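PDB 3KEZ: putative sugar binding protein from Bacteroides vulgatus ATCC 8482, which probably binds sugars at the outer membrane as a SusD-family nutrient-binding protein, and carries a bound calcium ion. Local coordinates for residues A[79-84]-A[131-136]; A[200-205]-A[216-221]; A[346-349]-A[355-358]; A[426-431]-A[435-440]. All coordinates share one frame; numbering follows the deposited sequence.

Contact 1. Residues A[79-84]-A[131-136]; sequences SSHWSY and TRIFGY. With EDO (1,2-ethanediol), chain E.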
# COMPACT_ATOMS: atom_id res chain seq x y z
N SER A 79 2.16 -15.81 9.63
CA SER A 79 2.66 -14.96 10.71
C SER A 79 3.54 -13.79 10.29
O SER A 79 3.82 -12.94 11.12
CB SER A 79 3.42 -15.79 11.75
OG SER A 79 4.57 -16.36 11.16
N SER A 80 3.97 -13.74 9.03
CA SER A 80 4.94 -12.76 8.54
C SER A 80 4.46 -11.31 8.61
O SER A 80 5.23 -10.44 8.92
CB SER A 80 5.29 -13.06 7.08
OG SER A 80 4.10 -13.42 6.34
N HIS A 81 3.19 -11.08 8.29
CA HIS A 81 2.64 -9.74 8.31
C HIS A 81 2.84 -9.20 9.72
O HIS A 81 3.34 -8.11 9.89
CB HIS A 81 1.15 -9.71 7.96
CG HIS A 81 0.80 -10.51 6.74
ND1 HIS A 81 0.73 -11.90 6.73
CD2 HIS A 81 0.44 -10.11 5.49
CE1 HIS A 81 0.36 -12.31 5.53
NE2 HIS A 81 0.18 -11.24 4.76
N TRP A 82 2.40 -9.98 10.70
CA TRP A 82 2.50 -9.62 12.11
C TRP A 82 3.95 -9.36 12.58
O TRP A 82 4.29 -8.25 13.08
CB TRP A 82 1.83 -10.75 12.90
CG TRP A 82 1.67 -10.49 14.36
CD1 TRP A 82 2.55 -10.80 15.34
CD2 TRP A 82 0.53 -9.88 15.00
NE1 TRP A 82 2.04 -10.42 16.56
CE2 TRP A 82 0.80 -9.85 16.38
CE3 TRP A 82 -0.67 -9.32 14.53
CZ2 TRP A 82 -0.11 -9.30 17.32
CZ3 TRP A 82 -1.57 -8.80 15.46
CH2 TRP A 82 -1.28 -8.79 16.84
N SER A 83 4.81 -10.38 12.36
CA SER A 83 6.20 -10.35 12.82
C SER A 83 7.02 -9.26 12.16
O SER A 83 7.73 -8.54 12.84
CB SER A 83 6.90 -11.72 12.70
OG SER A 83 6.55 -12.45 11.53
N TYR A 84 6.89 -9.10 10.83
CA TYR A 84 7.66 -8.11 10.12
C TYR A 84 7.25 -6.68 10.50
O TYR A 84 8.10 -5.84 10.78
CB TYR A 84 7.55 -8.33 8.60
CG TYR A 84 8.59 -9.29 8.07
CD1 TYR A 84 8.49 -10.63 8.33
CD2 TYR A 84 9.70 -8.83 7.32
CE1 TYR A 84 9.45 -11.52 7.89
CE2 TYR A 84 10.69 -9.72 6.87
CZ TYR A 84 10.53 -11.07 7.14
OH TYR A 84 11.47 -12.01 6.73
N THR A 131 -3.38 -2.59 11.27
CA THR A 131 -4.75 -2.30 11.65
C THR A 131 -5.73 -2.68 10.55
O THR A 131 -6.77 -3.24 10.81
CB THR A 131 -4.87 -0.80 12.04
OG1 THR A 131 -3.99 -0.54 13.15
CG2 THR A 131 -6.32 -0.43 12.44
N ARG A 132 -5.38 -2.41 9.29
CA ARG A 132 -6.28 -2.79 8.19
C ARG A 132 -6.28 -4.29 7.86
O ARG A 132 -7.31 -4.83 7.39
CB ARG A 132 -6.07 -1.92 6.95
CG ARG A 132 -4.77 -2.01 6.26
CD ARG A 132 -4.72 -0.96 5.16
NE ARG A 132 -3.44 -1.01 4.49
CZ ARG A 132 -3.17 -0.54 3.27
NH1 ARG A 132 -4.10 0.04 2.52
NH2 ARG A 132 -1.94 -0.68 2.79
N ILE A 133 -5.18 -4.96 8.16
CA ILE A 133 -5.07 -6.41 7.94
C ILE A 133 -5.83 -7.20 9.00
O ILE A 133 -6.52 -8.16 8.64
CB ILE A 133 -3.58 -6.89 7.83
CG1 ILE A 133 -2.92 -6.37 6.56
CG2 ILE A 133 -3.45 -8.48 7.88
CD1 ILE A 133 -1.36 -6.48 6.59
N PHE A 134 -5.72 -6.79 10.27
CA PHE A 134 -6.21 -7.60 11.39
C PHE A 134 -7.46 -7.05 12.10
O PHE A 134 -7.98 -7.73 12.99
CB PHE A 134 -5.09 -7.83 12.42
CG PHE A 134 -3.93 -8.69 11.90
CD1 PHE A 134 -4.05 -10.06 11.83
CD2 PHE A 134 -2.76 -8.09 11.46
CE1 PHE A 134 -3.01 -10.84 11.32
CE2 PHE A 134 -1.69 -8.86 10.98
CZ PHE A 134 -1.82 -10.21 10.88
N GLY A 135 -7.91 -5.86 11.73
CA GLY A 135 -9.09 -5.21 12.32
C GLY A 135 -10.10 -4.73 11.29
O GLY A 135 -9.73 -4.29 10.20
N TYR A 136 -11.38 -4.81 11.64
CA TYR A 136 -12.44 -4.30 10.78
C TYR A 136 -12.23 -2.81 10.44
O TYR A 136 -11.71 -2.05 11.25
CB TYR A 136 -13.82 -4.52 11.42
CG TYR A 136 -14.21 -5.95 11.39
CD1 TYR A 136 -14.37 -6.62 10.20
CD2 TYR A 136 -14.45 -6.64 12.55
CE1 TYR A 136 -14.75 -7.97 10.17
CE2 TYR A 136 -14.82 -7.97 12.53
CZ TYR A 136 -14.96 -8.63 11.34
OH TYR A 136 -15.33 -9.96 11.32
C1 EDO E . -12.80 -7.75 15.69
O1 EDO E . -13.10 -6.90 16.81
C2 EDO E . -11.62 -7.26 14.83
O2 EDO E . -11.68 -5.88 14.40
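Trp82 and Phe134 form a T-shaped (edge-to-face) aromatic pair between two helices of the SusD fold. Trp82 lies in the first turn of helix 80-96. Phe134 is the last helical residue of helix 109-134. The planes of the Phe134 ring and the six-membered ring of Trp82 stand at 90°, with centroids 5.2 Å apart. The indole presents its CE3 edge, and Trp82 CE3 sits over one face of the phenyl ring, 3.7 Å from Phe134 CE2 and toward the rim. The opposite face of the phenyl is covered by its own neighbour, Ile133 CG2. The ring is therefore held between an indole edge and a methyl group. Trp82 CG lies anti to the backbone N (chi1 -173°), which turns the CE3 edge of the indole onto the Phe134 face. The indole also meets Tyr86, and its NE1 makes a weak hydrogen bond to Glu446.

The remaining contacts are longer. His81 CB touches Phe134 CZ at 4.2 Å, and Ile133 CD1 reaches His81 CD2 at the same distance. Leu44 of helix 43-50 packs on both His81 and Ile133, so a third helix covers this side. All four touching residues are buried.

Polar bonds hold the helix ends. Ser79 O accepts from Ser83 N. Phe134 O accepts from Asn456 ND2. Gly135 leaves the helical conformation, and the chain turns toward a 1,2-ethanediol, probably from the crystallisation liquor. Tyr136 N donates to O2 of the 1,2-ethanediol at 3.0 Å, with an N-H...O angle of 165°.

Contact 2. Residues A[200-205]-A[216-221]; sequences TLLSRV and LTMAEN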
# COMPACT_ATOMS: atom_id res chain seq x y z
N THR A 200 0.88 11.86 1.38
CA THR A 200 -0.00 11.05 0.54
C THR A 200 -0.58 9.90 1.35
O THR A 200 -1.79 9.69 1.34
CB THR A 200 0.71 10.53 -0.71
OG1 THR A 200 1.16 11.64 -1.47
CG2 THR A 200 -0.19 9.68 -1.56
N LEU A 201 0.26 9.20 2.12
CA LEU A 201 -0.22 8.07 2.97
C LEU A 201 -1.20 8.63 3.99
O LEU A 201 -2.28 8.10 4.16
CB LEU A 201 0.90 7.34 3.68
CG LEU A 201 0.58 6.15 4.57
CD1 LEU A 201 -0.35 5.17 3.84
CD2 LEU A 201 1.86 5.44 5.05
N LEU A 202 -0.86 9.77 4.59
CA LEU A 202 -1.71 10.34 5.63
C LEU A 202 -3.10 10.69 5.04
O LEU A 202 -4.11 10.44 5.68
CB LEU A 202 -1.06 11.56 6.31
CG LEU A 202 -1.94 12.27 7.35
CD1 LEU A 202 -2.58 11.26 8.35
CD2 LEU A 202 -1.14 13.33 8.08
N SER A 203 -3.12 11.21 3.80
CA SER A 203 -4.38 11.45 3.11
C SER A 203 -5.21 10.20 2.93
O SER A 203 -6.41 10.22 3.08
CB SER A 203 -4.18 12.20 1.75
OG SER A 203 -3.76 11.35 0.69
N ARG A 204 -4.55 9.09 2.62
CA ARG A 204 -5.24 7.81 2.54
C ARG A 204 -5.82 7.43 3.89
O ARG A 204 -6.99 7.00 3.99
CB ARG A 204 -4.27 6.70 2.03
CG ARG A 204 -5.01 5.38 1.72
CD ARG A 204 -4.06 4.21 1.71
NE ARG A 204 -2.96 4.38 0.79
CZ ARG A 204 -1.88 3.62 0.79
NH1 ARG A 204 -1.73 2.65 1.68
NH2 ARG A 204 -0.91 3.82 -0.07
N VAL A 205 -5.02 7.58 4.94
CA VAL A 205 -5.45 7.18 6.27
C VAL A 205 -6.68 8.02 6.66
O VAL A 205 -7.66 7.46 7.12
CB VAL A 205 -4.35 7.31 7.31
CG1 VAL A 205 -4.92 7.02 8.74
CG2 VAL A 205 -3.17 6.36 7.00
N LEU A 216 -8.42 15.80 2.14
CA LEU A 216 -8.31 16.69 0.99
C LEU A 216 -7.14 17.63 1.13
O LEU A 216 -6.35 17.80 0.18
CB LEU A 216 -9.56 17.51 0.81
CG LEU A 216 -9.55 18.46 -0.40
CD1 LEU A 216 -9.41 17.69 -1.73
CD2 LEU A 216 -10.87 19.27 -0.42
N THR A 217 -7.01 18.23 2.31
CA THR A 217 -5.91 19.15 2.56
C THR A 217 -4.58 18.46 2.37
O THR A 217 -3.66 19.03 1.74
CB THR A 217 -5.97 19.77 3.96
OG1 THR A 217 -7.20 20.49 4.03
CG2 THR A 217 -4.75 20.74 4.24
N MSE A 218 -4.45 17.27 2.93
CA MSE A 218 -3.14 16.58 2.85
C MSE A 218 -2.83 16.14 1.39
O MSE A 218 -1.67 16.24 0.96
CB MSE A 218 -3.05 15.37 3.79
CG MSE A 218 -2.84 15.69 5.23
SE MSE A 218 -1.08 16.48 5.54
CE MSE A 218 -1.48 17.20 7.28
N ALA A 219 -3.83 15.64 0.66
CA ALA A 219 -3.60 15.22 -0.75
C ALA A 219 -3.22 16.40 -1.63
O ALA A 219 -2.25 16.34 -2.42
CB ALA A 219 -4.82 14.48 -1.30
N GLU A 220 -3.93 17.52 -1.45
CA GLU A 220 -3.65 18.71 -2.22
C GLU A 220 -2.26 19.26 -1.93
O GLU A 220 -1.58 19.70 -2.84
CB GLU A 220 -4.71 19.82 -2.00
CG GLU A 220 -6.04 19.49 -2.61
CD GLU A 220 -6.96 20.73 -2.79
OE1 GLU A 220 -7.66 21.09 -1.83
OE2 GLU A 220 -7.03 21.28 -3.91
N ASN A 221 -1.85 19.27 -0.67
CA ASN A 221 -0.52 19.76 -0.31
C ASN A 221 0.57 18.80 -0.74
O ASN A 221 1.65 19.23 -1.15
CB ASN A 221 -0.46 20.06 1.20
CG ASN A 221 -1.28 21.30 1.58
OD1 ASN A 221 -1.40 22.24 0.80
ND2 ASN A 221 -1.80 21.30 2.78
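Met218, a selenomethionine, sets CG anti to its carbonyl carbon (chi1 -76°), and the chain is bent at chi2. This lays its selenium and CE beside Leu202. Leu202 has CG anti to the backbone N, and its CD2 branch does the touching. Leu202 CD2 is 4.0 Å from Met218 CE and equally near the selenium, while Met218 CG lies against Leu202 CG.

The second half of the contact is small and close. Ser203 CB rests 3.6 Å from Ala219 N and 3.9 Å from Met218 CB. Ser203 OG lies alongside Ala219 CB. Small residues here let the backbones approach, and Ser203 and Met218 have CA atoms 5.3 Å apart. The two segments belong to a helical hairpin of helices 195-209 and 212-229, consistent with the TPR-like helical scaffold of SusD proteins. The axes of segments 200-205 and 216-221 run nearly antiparallel, at 157°, and approach to 8.0 Å.

The buried hydroxyl of Ser203 has two partners. Its OG donates to Thr200 O at 2.7 Å, tilted 16° from the carbonyl plane, and it also bonds Asn343 ND2. Thr200 O takes a second hydrogen bond from Arg204 N. Helix 337-350 packs along this edge, with Ala344 against Ala219 and Ala340 against Thr200.

Contact 3. Residues A[346-349]-A[355-358]; sequences EAAV and AKAV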
# COMPACT_ATOMS: atom_id res chain seq x y z
N GLU A 346 -11.41 11.87 -4.44
CA GLU A 346 -12.35 11.24 -3.52
C GLU A 346 -12.80 12.19 -2.40
O GLU A 346 -13.99 12.38 -2.17
CB GLU A 346 -11.77 9.94 -2.95
CG GLU A 346 -12.73 9.24 -2.00
CD GLU A 346 -12.21 7.90 -1.42
OE1 GLU A 346 -11.35 7.23 -2.03
OE2 GLU A 346 -12.68 7.53 -0.33
N ALA A 347 -11.83 12.85 -1.76
CA ALA A 347 -12.13 13.78 -0.67
C ALA A 347 -12.94 14.99 -1.17
O ALA A 347 -13.80 15.48 -0.45
CB ALA A 347 -10.84 14.24 0.02
N ALA A 348 -12.67 15.45 -2.39
CA ALA A 348 -13.46 16.51 -3.01
C ALA A 348 -14.93 16.08 -3.18
O ALA A 348 -15.86 16.84 -2.83
CB ALA A 348 -12.87 16.93 -4.36
N VAL A 349 -15.14 14.87 -3.69
CA VAL A 349 -16.49 14.35 -3.88
C VAL A 349 -17.18 14.30 -2.54
O VAL A 349 -18.31 14.79 -2.37
CB VAL A 349 -16.48 12.94 -4.49
CG1 VAL A 349 -17.91 12.26 -4.33
CG2 VAL A 349 -16.06 13.02 -5.96
N ALA A 355 -16.20 20.68 -8.57
CA ALA A 355 -15.20 21.36 -9.41
C ALA A 355 -13.82 20.81 -9.18
O ALA A 355 -13.07 20.54 -10.13
CB ALA A 355 -15.22 22.88 -9.17
N LYS A 356 -13.50 20.65 -7.91
CA LYS A 356 -12.22 20.16 -7.47
C LYS A 356 -12.08 18.67 -7.76
O LYS A 356 -11.03 18.24 -8.17
CB LYS A 356 -12.04 20.42 -5.96
CG LYS A 356 -10.60 20.41 -5.51
CD LYS A 356 -10.40 20.78 -4.02
CE LYS A 356 -10.40 22.27 -3.79
NZ LYS A 356 -9.74 22.63 -2.48
N ALA A 357 -13.16 17.90 -7.56
CA ALA A 357 -13.12 16.48 -7.90
C ALA A 357 -12.83 16.28 -9.38
O ALA A 357 -11.98 15.45 -9.72
CB ALA A 357 -14.40 15.79 -7.53
N VAL A 358 -13.54 17.01 -10.23
CA VAL A 358 -13.31 16.97 -11.67
C VAL A 358 -11.86 17.38 -12.01
O VAL A 358 -11.23 16.70 -12.81
CB VAL A 358 -14.31 17.84 -12.43
CG1 VAL A 358 -13.86 18.14 -13.89
CG2 VAL A 358 -15.70 17.20 -12.40
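Ala348 and Ala357 point their methyl groups at each other's helix. The methyl of Ala348 reaches past the opposing methyl to the backbone, with Ala348 CB 3.4 Å from Ala357 N. The two methyls pass each other from roughly opposing directions, Ala348 CB to Ala357 CB at 3.7 Å. With nothing larger at this point, the CA atoms of Ala348 and Ala357 approach to 4.9 Å.

Two larger residues flank the pair. On one flank Val349 brings only its CG2 branch into the contact, 3.6 Å from Ala357 CB. CG2 lies anti to the carbonyl carbon, while CG1 lies anti to the backbone N (chi1 166°). On the other flank Lys356 starts toward Ala348, with Lys356 CB 3.9 Å from Ala348 CB. Its chain then bends at chi3 (-83°) and turns off toward helix 212-229. There the ammonium group forms a salt bridge with Glu220.

The contact lies within a helical hairpin of helices 337-350 and 354-368, joined by a short turn. Thr351 OG1 bonds to the carbonyls of Ala347 and Ala348 there. Asp353 OD1 accepts from Lys356 N. Helix 381-392 adds Val384 against Val349, and Leu379 of a loop touches both Val349 and Ala357. Helix 212-229 packs on another part of the hairpin, where Leu216 meets Ala347 and Lys356.

Contact 4. Residues A[426-431]-A[435-440]; sequences TAYMEY and FHKILL. With PO4 (phosphate ion), chain D.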
# COMPACT_ATOMS: atom_id res chain seq x y z
N THR A 426 -13.34 -20.16 -6.24
CA THR A 426 -13.43 -19.80 -4.85
C THR A 426 -14.88 -20.01 -4.35
O THR A 426 -15.83 -19.86 -5.11
CB THR A 426 -13.00 -18.34 -4.68
OG1 THR A 426 -13.09 -17.96 -3.30
CG2 THR A 426 -13.89 -17.45 -5.51
N ALA A 427 -15.01 -20.33 -3.06
CA ALA A 427 -16.30 -20.40 -2.37
C ALA A 427 -16.85 -19.01 -2.10
O ALA A 427 -18.03 -18.87 -1.80
CB ALA A 427 -16.13 -21.12 -1.07
N TYR A 428 -16.01 -17.99 -2.19
CA TYR A 428 -16.39 -16.64 -1.73
C TYR A 428 -16.42 -15.60 -2.87
O TYR A 428 -15.38 -15.04 -3.25
CB TYR A 428 -15.44 -16.19 -0.61
CG TYR A 428 -15.37 -17.12 0.58
CD1 TYR A 428 -16.45 -17.28 1.44
CD2 TYR A 428 -14.22 -17.88 0.83
CE1 TYR A 428 -16.38 -18.14 2.53
CE2 TYR A 428 -14.14 -18.74 1.92
CZ TYR A 428 -15.23 -18.86 2.75
OH TYR A 428 -15.17 -19.67 3.83
N MSE A 429 -17.63 -15.35 -3.39
CA MSE A 429 -17.82 -14.48 -4.54
C MSE A 429 -18.34 -13.07 -4.19
O MSE A 429 -18.08 -12.12 -4.92
CB MSE A 429 -18.70 -15.17 -5.57
CG MSE A 429 -18.10 -16.51 -6.11
SE MSE A 429 -16.62 -16.18 -7.28
CE MSE A 429 -17.56 -15.38 -8.78
N GLU A 430 -19.02 -12.91 -3.06
CA GLU A 430 -19.53 -11.61 -2.67
C GLU A 430 -19.33 -11.49 -1.18
O GLU A 430 -19.66 -12.41 -0.47
CB GLU A 430 -21.02 -11.43 -3.02
CG GLU A 430 -21.38 -11.70 -4.51
CD GLU A 430 -22.73 -11.09 -4.97
OE1 GLU A 430 -23.63 -10.83 -4.14
OE2 GLU A 430 -22.89 -10.90 -6.20
N TYR A 431 -18.79 -10.37 -0.71
CA TYR A 431 -18.57 -10.18 0.73
C TYR A 431 -18.33 -8.68 1.05
O TYR A 431 -17.90 -7.90 0.20
CB TYR A 431 -17.41 -11.04 1.23
CG TYR A 431 -16.21 -11.05 0.28
CD1 TYR A 431 -16.13 -12.00 -0.74
CD2 TYR A 431 -15.19 -10.10 0.39
CE1 TYR A 431 -15.03 -12.00 -1.65
CE2 TYR A 431 -14.12 -10.08 -0.49
CZ TYR A 431 -14.05 -11.04 -1.53
OH TYR A 431 -12.98 -11.04 -2.42
N PHE A 435 -17.86 -9.96 6.61
CA PHE A 435 -17.25 -11.27 6.32
C PHE A 435 -16.00 -11.39 7.21
O PHE A 435 -15.10 -10.56 7.14
CB PHE A 435 -16.87 -11.31 4.84
CG PHE A 435 -16.16 -12.55 4.40
CD1 PHE A 435 -16.54 -13.81 4.83
CD2 PHE A 435 -15.13 -12.44 3.47
CE1 PHE A 435 -15.89 -14.95 4.36
CE2 PHE A 435 -14.47 -13.56 2.99
CZ PHE A 435 -14.86 -14.81 3.42
N HIS A 436 -15.96 -12.43 8.04
CA HIS A 436 -14.94 -12.50 9.08
C HIS A 436 -13.58 -12.76 8.52
O HIS A 436 -12.58 -12.43 9.16
CB HIS A 436 -15.30 -13.52 10.14
CG HIS A 436 -15.06 -14.95 9.75
ND1 HIS A 436 -15.93 -15.64 8.93
CD2 HIS A 436 -14.10 -15.83 10.11
CE1 HIS A 436 -15.50 -16.89 8.79
NE2 HIS A 436 -14.39 -17.04 9.50
N LYS A 437 -13.52 -13.27 7.29
CA LYS A 437 -12.24 -13.62 6.70
C LYS A 437 -11.61 -12.49 5.90
O LYS A 437 -10.54 -12.68 5.36
CB LYS A 437 -12.32 -14.90 5.86
CG LYS A 437 -12.84 -16.06 6.67
CD LYS A 437 -12.66 -17.45 6.02
CE LYS A 437 -11.36 -18.12 6.52
NZ LYS A 437 -11.15 -19.50 5.96
N ILE A 438 -12.22 -11.30 5.85
CA ILE A 438 -11.50 -10.16 5.30
C ILE A 438 -10.34 -9.75 6.22
O ILE A 438 -9.46 -8.99 5.80
CB ILE A 438 -12.36 -8.87 5.04
CG1 ILE A 438 -13.12 -8.49 6.31
CG2 ILE A 438 -13.19 -8.99 3.78
CD1 ILE A 438 -13.39 -7.04 6.42
N LEU A 439 -10.37 -10.24 7.47
CA LEU A 439 -9.27 -10.11 8.42
C LEU A 439 -8.45 -11.41 8.48
O LEU A 439 -9.03 -12.49 8.58
CB LEU A 439 -9.80 -9.83 9.85
CG LEU A 439 -10.83 -8.72 9.93
CD1 LEU A 439 -11.26 -8.48 11.37
CD2 LEU A 439 -10.31 -7.40 9.27
N LEU A 440 -7.12 -11.31 8.44
CA LEU A 440 -6.30 -12.49 8.76
C LEU A 440 -6.55 -12.83 10.23
O LEU A 440 -6.80 -11.94 11.07
CB LEU A 440 -4.79 -12.28 8.49
CG LEU A 440 -4.26 -12.21 7.04
CD1 LEU A 440 -2.74 -12.01 6.98
CD2 LEU A 440 -4.64 -13.44 6.23
P PO4 D . -19.47 -14.37 8.23
O1 PO4 D . -19.69 -14.51 9.70
O2 PO4 D . -20.02 -15.52 7.44
O3 PO4 D . -20.19 -13.12 7.74
O4 PO4 D . -17.99 -14.30 8.03
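Phe435 is the centre of an aromatic cluster with Tyr428 and Tyr431. Its CZ stands over one face of the Tyr428 ring, 3.5 Å from Tyr428 CD1 and offset toward the rim. The two planes are oblique, at 45°. The CD2-CE2 side of Phe435 meets Tyr431: Phe435 CD2 is 3.5 Å from Tyr431 CB, and Phe435 CE2 lies over a face of the Tyr431 ring. These planes meet at 41°, so neither pair is a regular stack. Phe435 CG is anti to the backbone N (chi1 177°), which carries the phenyl out to both tyrosines. Two aliphatic groups add to the cluster. Ile438 CG2 approaches Tyr431 CD2 at 4.1 Å, and Lys437 CD passes Tyr428 OH at 4.0 Å.

Further out, Phe70 meets both Tyr431 and Phe435 edge-to-face. Tyr431 OH bonds to Thr51 O, and Lys437 NZ bonds to the carbonyls of Phe70 and Phe72. Strand 430-431 pairs with strand 409-410. An ST turn, Tyr428 N to Thr426 OG1, shapes the chain before Tyr428.

Beside the cluster, His436 grips one oxygen of a phosphate, probably from the crystallisation liquor. Phosphate O4 accepts from His436 N at 2.8 Å and from His436 ND1 at 2.6 Å, the latter near the imidazole plane. The link between the segments is apolar. The phosphate charge would probably favour a protonated imidazole on His436.

Overall arrangement
Following the chain, the four contacts close in series; none nests in or crosses another. Contact 1 closes a largely helical loop of 46 residues, bringing helix 80-96 to the end of helix 109-134. Contacts 2 and 3 each close a short helical hairpin. Their centres are 13 Å apart, and Leu216 of contact 2 packs on Ala348 of contact 3. Contact 4 closes a loop of three residues near the C terminus. It returns to contact 1, where Leu440 N probably bonds to Ile133 O and Tyr136 packs on His436. Arg132 of contact 1 lies close to Arg204 of contact 2. Contacts 3 and 4 stay about 16 Å apart at their nearest atoms.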